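Local coordinates for periplasmic cell division protein (SufI) (Aquifex aeolicus, PDB 6SYY) that is a multicopper oxidase that probably oxidises its substrates through one copper centre and passes the electrons to dioxygen at a cluster of three further coppers, at residues T155-P160 / R251-S256; G278-L283 / W477-I482; V295-R300 / Y450-I455. All coordinates share one frame; numbering follows the deposited sequence.

Contact 1: residues T155-P160 / R251-S256; sequences TYFYHP and RILNGS. With CU (copper (II) ion), chain E.
Phe157 and Leu253 form the apolar centre of a buried strand-on-strand packing between two cupredoxin-type domains of the multicopper oxidase, beside the trinuclear copper site. Strand 155-160 belongs to the first domain and strand 251-254 to the second; their axes run 8.3 Å apart at 33°, so they meet through side chains and not as neighbours in one sheet. Phe157 swings its ring across, CG lying anti to N (chi1 -174°), so that Leu253 CD2 lies squarely over one ring face, a CH-pi contact of 3.9 Å to the ring centroid. The other methyl, Leu253 CD1, packs on the near part of the ring, 3.8 Å from Phe157 CD1, and against the carbonyl of Tyr156. On the opposite face of Phe157, the CD2 corner of His159 sits 3.4 Å above the ring plane, over its centre. The imidazole therefore presents an edge to the phenyl face. His159 NE2 bonds the copper ion at 1.8 Å, together with His120 and His510, while ND1 on the other side of the ring donates to Pro160 O. At the Thr155-Arg251 end the contact turns polar: Arg251, extended from CG to NE, lays its CD beside Thr155 and donates from NH1 to Thr155 OG1 (3.0 Å, in the guanidinium plane). Asp200 holds Arg251 NE, and Thr155 OG1 has a second partner in Asp302. Leu253 thus backs Phe157, which in turn backs a copper ligand, and the ND1 bond, with the metal bond at NE2, probably limits the turning of the imidazole.

Contact 2: residues G278-L283 / W477-I482; sequences GVEGGL and WKDTVI
Glu280 lies across Lys478 and Asp479, its bent chain (chi2 89°) turning the carboxylate in among the polar groups of 477-480. OE2 takes the ammonium of Lys478 on its syn side, a salt bridge modelled at 2.5 Å from Lys478 NZ. OE1 is gripped on its anti side by two successive backbone amides, Asp479 N at 3.1 Å and Thr480 N at 3.3 Å, the latter farther from the carboxylate plane. Asp479 comes up against the aliphatic part of the same glutamate, OD2 being 3.2 Å from Glu280 CB, and the two carboxylate planes are 66° apart. Lys478, doubled back through two bends, crosses Val279 at about a right angle, with its CD 3.7 Å from Val279 CB. Next along the turn, Gly281 N donates to Trp477 O (2.7 Å). Cutting Glu280 back to an alanine is likely to leave both amides without this acceptor and deprive Lys478 of one carboxylate partner, leaving Glu299. Asp479 OD1 accepts from His120 NE2, a copper ligand, and OD2 pairs with Arg300, so the buried charge network of this second-third domain junction reaches the second shell of the copper cluster. Lys478 and Arg300 probably offset the closeness of the Glu280 and Asp479 carboxylates.

Contact 3: residues V295-R300 / Y450-I455; sequences VAPGER and YHPMHI. With CU (copper (II) ion), chain B.
Tyr450 reaches from the third domain to the turn at Ala296 and Pro297 in the second. Its CB is directed toward the turn, and an unusual chi1 of 95°, away from the staggered positions, sets the ring with its edge at Pro297. Farther along, CE1 meets the methyl of Ala296 obliquely at 4.1 Å; CZ approaches Pro297 CD at the ring edge, and at the tip the hydroxyl oxygen OH lies 3.2 Å from the same Pro297 CD. That hydroxyl is hydrogen-bonded to Ala258 O. Pro452 packs beside the tyrosine against the turn, its CB 3.7 Å from Ala296 CB and 3.8 Å from Pro297 O. The turn, type II from Ala296 to Glu299 with Gly298 at a positive phi, is closed by Glu299 N to Ala296 O and probably steadied by Glu299 OE1, which receives Ala296 N through its anti lone pair (2.7 Å), and by Arg300 NH1, just after it, donating to Gly298 O. On strand 451-455, His451 leaves the backbone on the side away from the turn, and its ND1 bonds the type 1 copper at 2.2 Å, with Cys509 and His514, while His454 serves the trinuclear site. With no hydrogen bond across it, the contact is apolar: a proline-bearing turn, probably stiff, packs on the strand carrying ligands of both copper centres.

How the contacts relate
From the N terminus, strand 155-160 of the first domain is the earliest segment, and contact 1 closes its loop at 251-256 before the others open. Contact 2 opens at 278-283 and contact 3 shortly after at 295-300, both in the second domain, with their partners in the third: contact 3 closes first, at 450-455, and contact 2 after it, at 477-482, so contact 3 nests within contact 2. None cross. Contact 1 joins domains one and two, the other pair two and three, with 451-455 and 480-483 adjacent strands of one sheet. Arg300 links all three, through Thr155 O and the carboxylate of Asp479; Asn254 ND2 meets Val295 O, and Asp479 O receives ND1 of His454, a trinuclear-site ligand.

Contact 1: residues T155-P160 / R251-S256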
ATOM      1  N   THR A 155       2.719  -5.104  -7.018  1.00 29.00           N
ATOM      2  CA  THR A 155       2.933  -3.720  -6.617  1.00 24.61           C
ATOM      3  C   THR A 155       3.132  -3.649  -5.107  1.00 34.53           C
ATOM      4  O   THR A 155       2.230  -3.995  -4.337  1.00 21.82           O
ATOM      5  CB  THR A 155       1.752  -2.847  -7.033  1.00 29.40           C
ATOM      6  OG1 THR A 155       1.568  -2.940  -8.451  1.00 30.01           O
ATOM      7  CG2 THR A 155       2.006  -1.399  -6.645  1.00 19.20           C
ATOM      8  N   TYR A 156       4.304  -3.190  -4.694  1.00 27.32           N
ATOM      9  CA  TYR A 156       4.643  -3.059  -3.288  1.00 25.31           C
ATOM     10  C   TYR A 156       4.900  -1.582  -2.985  1.00 25.58           C
ATOM     11  O   TYR A 156       4.687  -0.710  -3.827  1.00 21.74           O
ATOM     12  CB  TYR A 156       5.818  -3.982  -2.946  1.00 21.81           C
ATOM     13  CG  TYR A 156       5.467  -5.447  -3.163  1.00 29.36           C
ATOM     14  CD1 TYR A 156       5.056  -6.250  -2.106  1.00 28.22           C
ATOM     15  CD2 TYR A 156       5.512  -6.015  -4.436  1.00 33.75           C
ATOM     16  CE1 TYR A 156       4.719  -7.582  -2.303  1.00 31.79           C
ATOM     17  CE2 TYR A 156       5.175  -7.346  -4.645  1.00 27.48           C
ATOM     18  CZ  TYR A 156       4.780  -8.123  -3.573  1.00 28.37           C
ATOM     19  OH  TYR A 156       4.449  -9.446  -3.774  1.00 30.15           O
ATOM     20  N   PHE A 157       5.357  -1.306  -1.771  1.00 25.08           N
ATOM     21  CA  PHE A 157       5.152  -0.000  -1.157  1.00 26.14           C
ATOM     22  C   PHE A 157       6.274   0.217  -0.151  1.00 28.33           C
ATOM     23  O   PHE A 157       6.467  -0.613   0.739  1.00 32.31           O
ATOM     24  CB  PHE A 157       3.765   0.015  -0.486  1.00 19.17           C
ATOM     25  CG  PHE A 157       3.334   1.346   0.080  1.00 35.48           C
ATOM     26  CD1 PHE A 157       3.950   2.530  -0.286  1.00 47.07           C
ATOM     27  CD2 PHE A 157       2.284   1.396   0.993  1.00 36.17           C
ATOM     28  CE1 PHE A 157       3.529   3.744   0.251  1.00 30.76           C
ATOM     29  CE2 PHE A 157       1.860   2.600   1.534  1.00 28.33           C
ATOM     30  CZ  PHE A 157       2.484   3.777   1.162  1.00 32.48           C
ATOM     31  N   TYR A 158       7.036   1.299  -0.295  1.00 29.49           N
ATOM     32  CA  TYR A 158       8.042   1.644   0.703  1.00 29.07           C
ATOM     33  C   TYR A 158       7.721   3.005   1.297  1.00 24.67           C
ATOM     34  O   TYR A 158       7.387   3.948   0.573  1.00 36.47           O
ATOM     35  CB  TYR A 158       9.469   1.607   0.137  1.00 23.79           C
ATOM     36  CG  TYR A 158       9.842   2.610  -0.935  1.00 18.87           C
ATOM     37  CD1 TYR A 158      10.508   3.781  -0.610  1.00 22.73           C
ATOM     38  CD2 TYR A 158       9.597   2.351  -2.276  1.00 32.58           C
ATOM     39  CE1 TYR A 158      10.895   4.686  -1.593  1.00 21.40           C
ATOM     40  CE2 TYR A 158       9.973   3.247  -3.263  1.00 32.57           C
ATOM     41  CZ  TYR A 158      10.622   4.414  -2.913  1.00 26.52           C
ATOM     42  OH  TYR A 158      10.999   5.315  -3.885  1.00 30.04           O
ATOM     43  N   HIS A 159       7.803   3.088   2.620  1.00 30.19           N
ATOM     44  CA  HIS A 159       7.408   4.270   3.368  1.00 25.27           C
ATOM     45  C   HIS A 159       8.017   4.169   4.756  1.00 22.22           C
ATOM     46  O   HIS A 159       8.407   3.076   5.185  1.00 26.35           O
ATOM     47  CB  HIS A 159       5.873   4.396   3.442  1.00 24.46           C
ATOM     48  CG  HIS A 159       5.202   3.300   4.216  1.00 30.27           C
ATOM     49  ND1 HIS A 159       5.216   3.242   5.593  1.00 37.14           N
ATOM     50  CD2 HIS A 159       4.481   2.231   3.801  1.00 41.45           C
ATOM     51  CE1 HIS A 159       4.538   2.179   5.994  1.00 31.71           C
ATOM     52  NE2 HIS A 159       4.083   1.549   4.926  1.00 48.31           N
ATOM     53  N   PRO A 160       8.134   5.281   5.475  1.00 19.95           N
ATOM     54  CA  PRO A 160       8.779   5.234   6.790  1.00 24.55           C
ATOM     55  C   PRO A 160       7.894   4.568   7.831  1.00 39.81           C
ATOM     56  O   PRO A 160       6.666   4.520   7.718  1.00 29.06           O
ATOM     57  CB  PRO A 160       9.016   6.709   7.126  1.00 22.23           C
ATOM     58  CG  PRO A 160       7.984   7.426   6.348  1.00 26.51           C
ATOM     59  CD  PRO A 160       7.794   6.657   5.085  1.00 19.45           C
ATOM     60  N   ARG A 251      -1.586   0.431 -11.588  1.00 24.59           N
ATOM     61  CA  ARG A 251      -1.221  -0.057 -10.262  1.00 18.07           C
ATOM     62  C   ARG A 251      -1.670   0.991  -9.257  1.00 17.44           C
ATOM     63  O   ARG A 251      -0.964   1.972  -9.008  1.00 24.47           O
ATOM     64  CB  ARG A 251       0.275  -0.317 -10.167  1.00 18.84           C
ATOM     65  CG  ARG A 251       0.752  -1.381 -11.124  1.00 23.04           C
ATOM     66  CD  ARG A 251       2.255  -1.453 -11.138  1.00 20.76           C
ATOM     67  NE  ARG A 251       2.728  -2.365 -12.173  1.00 27.28           N
ATOM     68  CZ  ARG A 251       3.120  -3.614 -11.948  1.00 49.14           C
ATOM     69  NH1 ARG A 251       3.101  -4.110 -10.715  1.00 30.23           N
ATOM     70  NH2 ARG A 251       3.534  -4.363 -12.957  1.00 24.06           N
ATOM     71  N   ILE A 252      -2.853   0.789  -8.692  1.00 28.96           N
ATOM     72  CA  ILE A 252      -3.425   1.767  -7.775  1.00 28.75           C
ATOM     73  C   ILE A 252      -2.869   1.509  -6.382  1.00 39.16           C
ATOM     74  O   ILE A 252      -2.999   0.406  -5.842  1.00 33.06           O
ATOM     75  CB  ILE A 252      -4.956   1.708  -7.783  1.00 26.29           C
ATOM     76  CG1 ILE A 252      -5.485   1.985  -9.194  1.00 21.60           C
ATOM     77  CG2 ILE A 252      -5.517   2.702  -6.778  1.00 18.08           C
ATOM     78  CD1 ILE A 252      -6.948   1.692  -9.361  1.00 16.99           C
ATOM     79  N   LEU A 253      -2.233   2.521  -5.807  1.00 20.14           N
ATOM     80  CA  LEU A 253      -1.687   2.448  -4.460  1.00 23.22           C
ATOM     81  C   LEU A 253      -2.303   3.576  -3.650  1.00 30.49           C
ATOM     82  O   LEU A 253      -2.126   4.752  -3.987  1.00 27.68           O
ATOM     83  CB  LEU A 253      -0.158   2.555  -4.476  1.00 31.49           C
ATOM     84  CG  LEU A 253       0.591   2.348  -3.158  1.00 26.65           C
ATOM     85  CD1 LEU A 253       1.989   1.829  -3.442  1.00 54.71           C
ATOM     86  CD2 LEU A 253       0.673   3.628  -2.343  1.00 18.05           C
ATOM     87  N   ASN A 254      -3.034   3.220  -2.599  1.00 20.64           N
ATOM     88  CA  ASN A 254      -3.595   4.219  -1.696  1.00 16.97           C
ATOM     89  C   ASN A 254      -2.498   4.629  -0.728  1.00 41.16           C
ATOM     90  O   ASN A 254      -2.178   3.900   0.214  1.00 26.20           O
ATOM     91  CB  ASN A 254      -4.811   3.673  -0.959  1.00 20.04           C
ATOM     92  CG  ASN A 254      -5.511   4.731  -0.131  1.00 26.54           C
ATOM     93  OD1 ASN A 254      -4.932   5.770   0.191  1.00 26.33           O
ATOM     94  ND2 ASN A 254      -6.765   4.471   0.221  1.00 18.14           N
ATOM     95  N   GLY A 255      -1.912   5.800  -0.968  1.00 27.95           N
ATOM     96  CA  GLY A 255      -0.875   6.328  -0.106  1.00 18.95           C
ATOM     97  C   GLY A 255      -1.401   7.411   0.808  1.00 22.43           C
ATOM     98  O   GLY A 255      -0.642   8.260   1.279  1.00 28.73           O
ATOM     99  N   SER A 256      -2.707   7.398   1.061  1.00 18.02           N
ATOM    100  CA  SER A 256      -3.294   8.358   1.979  1.00 22.40           C
ATOM    101  C   SER A 256      -3.082   7.907   3.418  1.00 22.95           C
ATOM    102  O   SER A 256      -2.794   6.741   3.699  1.00 29.27           O
ATOM    103  CB  SER A 256      -4.783   8.533   1.700  1.00 18.99           C
ATOM    104  OG  SER A 256      -4.990   8.885   0.343  1.00 28.31           O
TER
HETATM  105 CU    CU E 704       2.708   0.350   4.999  0.60 38.83          CU

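Contact 2: residues G278-L283 / W477-I482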
ATOM      1  N   GLY A 278      -4.626  -7.985  -9.727  1.00 21.35           N
ATOM      2  CA  GLY A 278      -3.662  -8.213  -8.670  1.00 18.87           C
ATOM      3  C   GLY A 278      -3.998  -7.420  -7.432  1.00 26.62           C
ATOM      4  O   GLY A 278      -4.713  -6.412  -7.485  1.00 21.85           O
ATOM      5  N   VAL A 279      -3.475  -7.898  -6.304  1.00 22.76           N
ATOM      6  CA  VAL A 279      -3.601  -7.210  -5.025  1.00 19.43           C
ATOM      7  C   VAL A 279      -2.210  -7.081  -4.415  1.00 25.52           C
ATOM      8  O   VAL A 279      -1.203  -7.256  -5.110  1.00 26.81           O
ATOM      9  CB  VAL A 279      -4.574  -7.947  -4.086  1.00 24.13           C
ATOM     10  CG1 VAL A 279      -6.002  -7.834  -4.610  1.00 18.90           C
ATOM     11  CG2 VAL A 279      -4.179  -9.402  -3.960  1.00 27.48           C
ATOM     12  N   GLU A 280      -2.143  -6.782  -3.114  1.00 27.72           N
ATOM     13  CA  GLU A 280      -0.858  -6.479  -2.487  1.00 22.02           C
ATOM     14  C   GLU A 280       0.143  -7.612  -2.674  1.00 26.28           C
ATOM     15  O   GLU A 280       1.333  -7.366  -2.913  1.00 33.47           O
ATOM     16  CB  GLU A 280      -1.047  -6.193  -0.998  1.00 18.50           C
ATOM     17  CG  GLU A 280      -2.043  -5.101  -0.694  1.00 52.42           C
ATOM     18  CD  GLU A 280      -3.446  -5.636  -0.563  1.00 47.81           C
ATOM     19  OE1 GLU A 280      -3.692  -6.421   0.377  1.00 25.34           O
ATOM     20  OE2 GLU A 280      -4.297  -5.286  -1.406  1.00 30.02           O
ATOM     21  N   GLY A 281      -0.315  -8.856  -2.572  1.00 25.69           N
ATOM     22  CA  GLY A 281       0.572  -9.996  -2.678  1.00 21.35           C
ATOM     23  C   GLY A 281       0.685 -10.572  -4.073  1.00 32.88           C
ATOM     24  O   GLY A 281       1.054 -11.740  -4.234  1.00 32.50           O
ATOM     25  N   GLY A 282       0.368  -9.782  -5.088  1.00 27.23           N
ATOM     26  CA  GLY A 282       0.609 -10.177  -6.456  1.00 19.82           C
ATOM     27  C   GLY A 282      -0.657 -10.500  -7.226  1.00 30.82           C
ATOM     28  O   GLY A 282      -1.767 -10.082  -6.881  1.00 33.75           O
ATOM     29  N   LEU A 283      -0.473 -11.273  -8.296  1.00 32.18           N
ATOM     30  CA  LEU A 283      -1.542 -11.513  -9.255  1.00 35.78           C
ATOM     31  C   LEU A 283      -2.586 -12.461  -8.686  1.00 32.59           C
ATOM     32  O   LEU A 283      -2.260 -13.394  -7.948  1.00 26.89           O
ATOM     33  CB  LEU A 283      -0.970 -12.095 -10.549  1.00 19.90           C
ATOM     34  CG  LEU A 283      -0.059 -11.188 -11.382  1.00 25.06           C
ATOM     35  CD1 LEU A 283       0.815 -12.009 -12.321  1.00 20.45           C
ATOM     36  CD2 LEU A 283      -0.875 -10.164 -12.167  1.00 19.41           C
ATOM     37  N   TRP A 477      -3.512 -13.110  -2.539  1.00 31.51           N
ATOM     38  CA  TRP A 477      -2.610 -12.925  -1.406  1.00 24.96           C
ATOM     39  C   TRP A 477      -2.668 -11.461  -0.985  1.00 36.32           C
ATOM     40  O   TRP A 477      -2.252 -10.577  -1.738  1.00 25.91           O
ATOM     41  CB  TRP A 477      -1.185 -13.327  -1.775  1.00 23.60           C
ATOM     42  CG  TRP A 477      -0.970 -14.810  -1.963  1.00 29.97           C
ATOM     43  CD1 TRP A 477      -0.787 -15.471  -3.145  1.00 24.19           C
ATOM     44  CD2 TRP A 477      -0.898 -15.806  -0.931  1.00 28.33           C
ATOM     45  NE1 TRP A 477      -0.612 -16.817  -2.913  1.00 31.96           N
ATOM     46  CE2 TRP A 477      -0.677 -17.047  -1.564  1.00 66.19           C
ATOM     47  CE3 TRP A 477      -0.999 -15.768   0.464  1.00 30.65           C
ATOM     48  CZ2 TRP A 477      -0.557 -18.240  -0.847  1.00 33.46           C
ATOM     49  CZ3 TRP A 477      -0.883 -16.957   1.174  1.00 30.88           C
ATOM     50  CH2 TRP A 477      -0.665 -18.174   0.517  1.00 29.66           C
ATOM     51  N   LYS A 478      -3.187 -11.203   0.210  1.00 27.45           N
ATOM     52  CA  LYS A 478      -3.338  -9.852   0.726  1.00 31.50           C
ATOM     53  C   LYS A 478      -2.343  -9.612   1.853  1.00 29.48           C
ATOM     54  O   LYS A 478      -1.816 -10.555   2.446  1.00 35.13           O
ATOM     55  CB  LYS A 478      -4.766  -9.630   1.235  1.00 19.49           C
ATOM     56  CG  LYS A 478      -5.842  -9.863   0.188  1.00 43.47           C
ATOM     57  CD  LYS A 478      -6.003  -8.649  -0.708  1.00 33.73           C
ATOM     58  CE  LYS A 478      -6.594  -7.486   0.068  1.00 28.78           C
ATOM     59  NZ  LYS A 478      -6.561  -6.228  -0.724  1.00 26.50           N
ATOM     60  N   ASP A 479      -2.076  -8.330   2.145  1.00 22.78           N
ATOM     61  CA  ASP A 479      -1.420  -7.970   3.398  1.00 47.70           C
ATOM     62  C   ASP A 479      -2.138  -6.863   4.163  1.00 23.61           C
ATOM     63  O   ASP A 479      -1.707  -6.527   5.272  1.00 31.01           O
ATOM     64  CB  ASP A 479       0.059  -7.585   3.175  1.00 27.10           C
ATOM     65  CG  ASP A 479       0.241  -6.345   2.320  1.00 25.22           C
ATOM     66  OD1 ASP A 479      -0.393  -5.301   2.593  1.00 35.58           O
ATOM     67  OD2 ASP A 479       1.066  -6.406   1.387  1.00 58.03           O
ATOM     68  N   THR A 480      -3.223  -6.307   3.620  1.00 24.59           N
ATOM     69  CA  THR A 480      -4.034  -5.301   4.304  1.00 24.27           C
ATOM     70  C   THR A 480      -5.502  -5.579   4.008  1.00 26.29           C
ATOM     71  O   THR A 480      -5.911  -5.540   2.844  1.00 29.56           O
ATOM     72  CB  THR A 480      -3.660  -3.885   3.846  1.00 28.63           C
ATOM     73  OG1 THR A 480      -2.249  -3.675   4.002  1.00 33.58           O
ATOM     74  CG2 THR A 480      -4.423  -2.848   4.656  1.00 31.60           C
ATOM     75  N   VAL A 481      -6.302  -5.842   5.043  1.00 24.42           N
ATOM     76  CA  VAL A 481      -7.713  -6.179   4.866  1.00 19.16           C
ATOM     77  C   VAL A 481      -8.575  -5.111   5.530  1.00 33.97           C
ATOM     78  O   VAL A 481      -8.321  -4.715   6.673  1.00 32.47           O
ATOM     79  CB  VAL A 481      -8.050  -7.582   5.409  1.00 25.35           C
ATOM     80  CG1 VAL A 481      -7.706  -7.705   6.887  1.00 26.02           C
ATOM     81  CG2 VAL A 481      -9.528  -7.912   5.158  1.00 20.06           C
ATOM     82  N   ILE A 482      -9.588  -4.641   4.802  1.00 23.66           N
ATOM     83  CA  ILE A 482     -10.540  -3.679   5.345  1.00 30.98           C
ATOM     84  C   ILE A 482     -11.444  -4.384   6.342  1.00 33.29           C
ATOM     85  O   ILE A 482     -12.012  -5.444   6.045  1.00 27.17           O
ATOM     86  CB  ILE A 482     -11.371  -3.045   4.218  1.00 37.30           C
ATOM     87  CG1 ILE A 482     -10.485  -2.246   3.262  1.00 30.04           C
ATOM     88  CG2 ILE A 482     -12.479  -2.173   4.794  1.00 25.19           C
ATOM     89  CD1 ILE A 482     -11.237  -1.675   2.084  1.00 21.45           C
TER
HETATM   90  O   HOH W   1      -2.912 -12.279  -5.297  1.00 35.96           O

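Contact 3: residues V295-R300 / Y450-I455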
ATOM      1  N   VAL A 295     -10.465   0.589  -2.033  1.00 20.91           N
ATOM      2  CA  VAL A 295      -9.042   0.499  -1.727  1.00 35.44           C
ATOM      3  C   VAL A 295      -8.744   1.381  -0.520  1.00 30.69           C
ATOM      4  O   VAL A 295      -8.969   2.597  -0.554  1.00 20.92           O
ATOM      5  CB  VAL A 295      -8.169   0.879  -2.935  1.00 39.21           C
ATOM      6  CG1 VAL A 295      -8.724   2.103  -3.648  1.00 42.65           C
ATOM      7  CG2 VAL A 295      -6.721   1.083  -2.510  1.00 36.95           C
ATOM      8  N   ALA A 296      -8.262   0.773   0.534  1.00 23.59           N
ATOM      9  CA  ALA A 296      -7.922   1.446   1.772  1.00 34.73           C
ATOM     10  C   ALA A 296      -6.439   1.787   1.799  1.00 23.29           C
ATOM     11  O   ALA A 296      -5.658   1.277   0.989  1.00 26.37           O
ATOM     12  CB  ALA A 296      -8.276   0.554   2.968  1.00 21.91           C
ATOM     13  N   PRO A 297      -6.019   2.673   2.700  1.00 21.81           N
ATOM     14  CA  PRO A 297      -4.583   2.922   2.874  1.00 22.04           C
ATOM     15  C   PRO A 297      -3.819   1.630   3.121  1.00 32.82           C
ATOM     16  O   PRO A 297      -4.212   0.801   3.943  1.00 25.84           O
ATOM     17  CB  PRO A 297      -4.539   3.844   4.094  1.00 34.93           C
ATOM     18  CG  PRO A 297      -5.832   4.561   4.060  1.00 23.43           C
ATOM     19  CD  PRO A 297      -6.841   3.616   3.479  1.00 22.84           C
ATOM     20  N   GLY A 298      -2.713   1.460   2.399  1.00 24.79           N
ATOM     21  CA  GLY A 298      -1.926   0.250   2.471  1.00 35.19           C
ATOM     22  C   GLY A 298      -2.312  -0.819   1.470  1.00 34.25           C
ATOM     23  O   GLY A 298      -1.505  -1.716   1.198  1.00 33.27           O
ATOM     24  N   GLU A 299      -3.518  -0.759   0.918  1.00 32.85           N
ATOM     25  CA  GLU A 299      -3.899  -1.679  -0.141  1.00 28.19           C
ATOM     26  C   GLU A 299      -3.302  -1.237  -1.472  1.00 20.98           C
ATOM     27  O   GLU A 299      -3.027  -0.053  -1.700  1.00 22.97           O
ATOM     28  CB  GLU A 299      -5.420  -1.770  -0.263  1.00 29.25           C
ATOM     29  CG  GLU A 299      -6.099  -2.564   0.847  1.00 27.59           C
ATOM     30  CD  GLU A 299      -7.565  -2.842   0.549  1.00 63.83           C
ATOM     31  OE1 GLU A 299      -8.309  -1.884   0.247  1.00 23.67           O
ATOM     32  OE2 GLU A 299      -7.972  -4.023   0.606  1.00 38.34           O
ATOM     33  N   ARG A 300      -3.086  -2.214  -2.351  1.00 19.70           N
ATOM     34  CA  ARG A 300      -2.700  -1.960  -3.731  1.00 33.57           C
ATOM     35  C   ARG A 300      -3.542  -2.858  -4.623  1.00 30.35           C
ATOM     36  O   ARG A 300      -3.602  -4.071  -4.404  1.00 38.82           O
ATOM     37  CB  ARG A 300      -1.202  -2.213  -3.966  1.00 35.68           C
ATOM     38  CG  ARG A 300      -0.268  -1.194  -3.310  1.00 23.30           C
ATOM     39  CD  ARG A 300       0.241  -1.697  -1.977  1.00 21.45           C
ATOM     40  NE  ARG A 300       1.008  -2.929  -2.135  1.00 25.95           N
ATOM     41  CZ  ARG A 300       1.347  -3.730  -1.130  1.00 31.16           C
ATOM     42  NH1 ARG A 300       0.978  -3.430   0.109  1.00 25.50           N
ATOM     43  NH2 ARG A 300       2.048  -4.835  -1.365  1.00 25.48           N
ATOM     44  N   TYR A 450     -13.831   2.138  10.592  1.00 31.78           N
ATOM     45  CA  TYR A 450     -13.179   1.052   9.886  1.00 30.75           C
ATOM     46  C   TYR A 450     -11.681   1.070  10.178  1.00 27.41           C
ATOM     47  O   TYR A 450     -11.103   2.095  10.553  1.00 28.39           O
ATOM     48  CB  TYR A 450     -13.438   1.157   8.381  1.00 33.41           C
ATOM     49  CG  TYR A 450     -12.347   1.866   7.612  1.00 37.22           C
ATOM     50  CD1 TYR A 450     -11.380   1.145   6.921  1.00 30.28           C
ATOM     51  CD2 TYR A 450     -12.282   3.254   7.576  1.00 23.33           C
ATOM     52  CE1 TYR A 450     -10.382   1.787   6.213  1.00 35.94           C
ATOM     53  CE2 TYR A 450     -11.281   3.905   6.869  1.00 27.08           C
ATOM     54  CZ  TYR A 450     -10.332   3.165   6.192  1.00 22.10           C
ATOM     55  OH  TYR A 450      -9.335   3.798   5.482  1.00 21.89           O
ATOM     56  N   HIS A 451     -11.053  -0.089  10.009  1.00 26.45           N
ATOM     57  CA  HIS A 451      -9.610  -0.203  10.183  1.00 23.57           C
ATOM     58  C   HIS A 451      -9.026  -1.105   9.107  1.00 25.87           C
ATOM     59  O   HIS A 451      -9.398  -2.282   9.014  1.00 27.76           O
ATOM     60  CB  HIS A 451      -9.263  -0.758  11.565  1.00 29.08           C
ATOM     61  CG  HIS A 451      -9.877   0.006  12.693  1.00 26.32           C
ATOM     62  ND1 HIS A 451      -9.395   1.227  13.111  1.00 30.65           N
ATOM     63  CD2 HIS A 451     -10.938  -0.274  13.487  1.00 34.06           C
ATOM     64  CE1 HIS A 451     -10.133   1.667  14.115  1.00 30.27           C
ATOM     65  NE2 HIS A 451     -11.076   0.775  14.362  1.00 33.86           N
ATOM     66  N   PRO A 452      -8.123  -0.602   8.282  1.00 27.18           N
ATOM     67  CA  PRO A 452      -7.393  -1.491   7.371  1.00 20.92           C
ATOM     68  C   PRO A 452      -6.233  -2.153   8.097  1.00 27.34           C
ATOM     69  O   PRO A 452      -5.193  -1.527   8.327  1.00 29.53           O
ATOM     70  CB  PRO A 452      -6.926  -0.543   6.259  1.00 26.10           C
ATOM     71  CG  PRO A 452      -6.751   0.777   6.956  1.00 31.02           C
ATOM     72  CD  PRO A 452      -7.730   0.809   8.118  1.00 38.58           C
ATOM     73  N   MET A 453      -6.408  -3.412   8.482  1.00 29.33           N
ATOM     74  CA  MET A 453      -5.453  -4.098   9.343  1.00 25.35           C
ATOM     75  C   MET A 453      -4.360  -4.755   8.512  1.00 24.71           C
ATOM     76  O   MET A 453      -4.645  -5.495   7.564  1.00 24.21           O
ATOM     77  CB  MET A 453      -6.163  -5.136  10.212  1.00 29.00           C
ATOM     78  CG  MET A 453      -7.157  -4.537  11.196  1.00 27.61           C
ATOM     79  SD  MET A 453      -6.388  -3.354  12.325  1.00 32.04           S
ATOM     80  CE  MET A 453      -5.131  -4.379  13.092  1.00 34.48           C
ATOM     81  N   HIS A 454      -3.113  -4.492   8.883  1.00 26.68           N
ATOM     82  CA  HIS A 454      -1.945  -4.955   8.152  1.00 17.86           C
ATOM     83  C   HIS A 454      -1.065  -5.780   9.081  1.00 34.06           C
ATOM     84  O   HIS A 454      -0.857  -5.411  10.243  1.00 30.55           O
ATOM     85  CB  HIS A 454      -1.174  -3.754   7.578  1.00 17.78           C
ATOM     86  CG  HIS A 454       0.134  -4.106   6.943  1.00 30.11           C
ATOM     87  ND1 HIS A 454       0.241  -4.994   5.894  1.00 34.95           N
ATOM     88  CD2 HIS A 454       1.393  -3.671   7.196  1.00 34.97           C
ATOM     89  CE1 HIS A 454       1.509  -5.102   5.538  1.00 34.13           C
ATOM     90  NE2 HIS A 454       2.228  -4.309   6.312  1.00 29.12           N
ATOM     91  N   ILE A 455      -0.574  -6.913   8.586  1.00 24.01           N
ATOM     92  CA  ILE A 455       0.442  -7.698   9.278  1.00 39.42           C
ATOM     93  C   ILE A 455       1.712  -7.665   8.444  1.00 37.29           C
ATOM     94  O   ILE A 455       1.658  -7.671   7.208  1.00 34.61           O
ATOM     95  CB  ILE A 455       0.004  -9.155   9.541  1.00 37.73           C
ATOM     96  CG1 ILE A 455      -0.320  -9.875   8.231  1.00 54.14           C
ATOM     97  CG2 ILE A 455      -1.183  -9.206  10.484  1.00 30.99           C
ATOM     98  CD1 ILE A 455      -0.575 -11.354   8.407  1.00 60.72           C
TER
HETATM   99 CU    CU B 701      -7.380   1.937  12.644  0.65 24.27          CU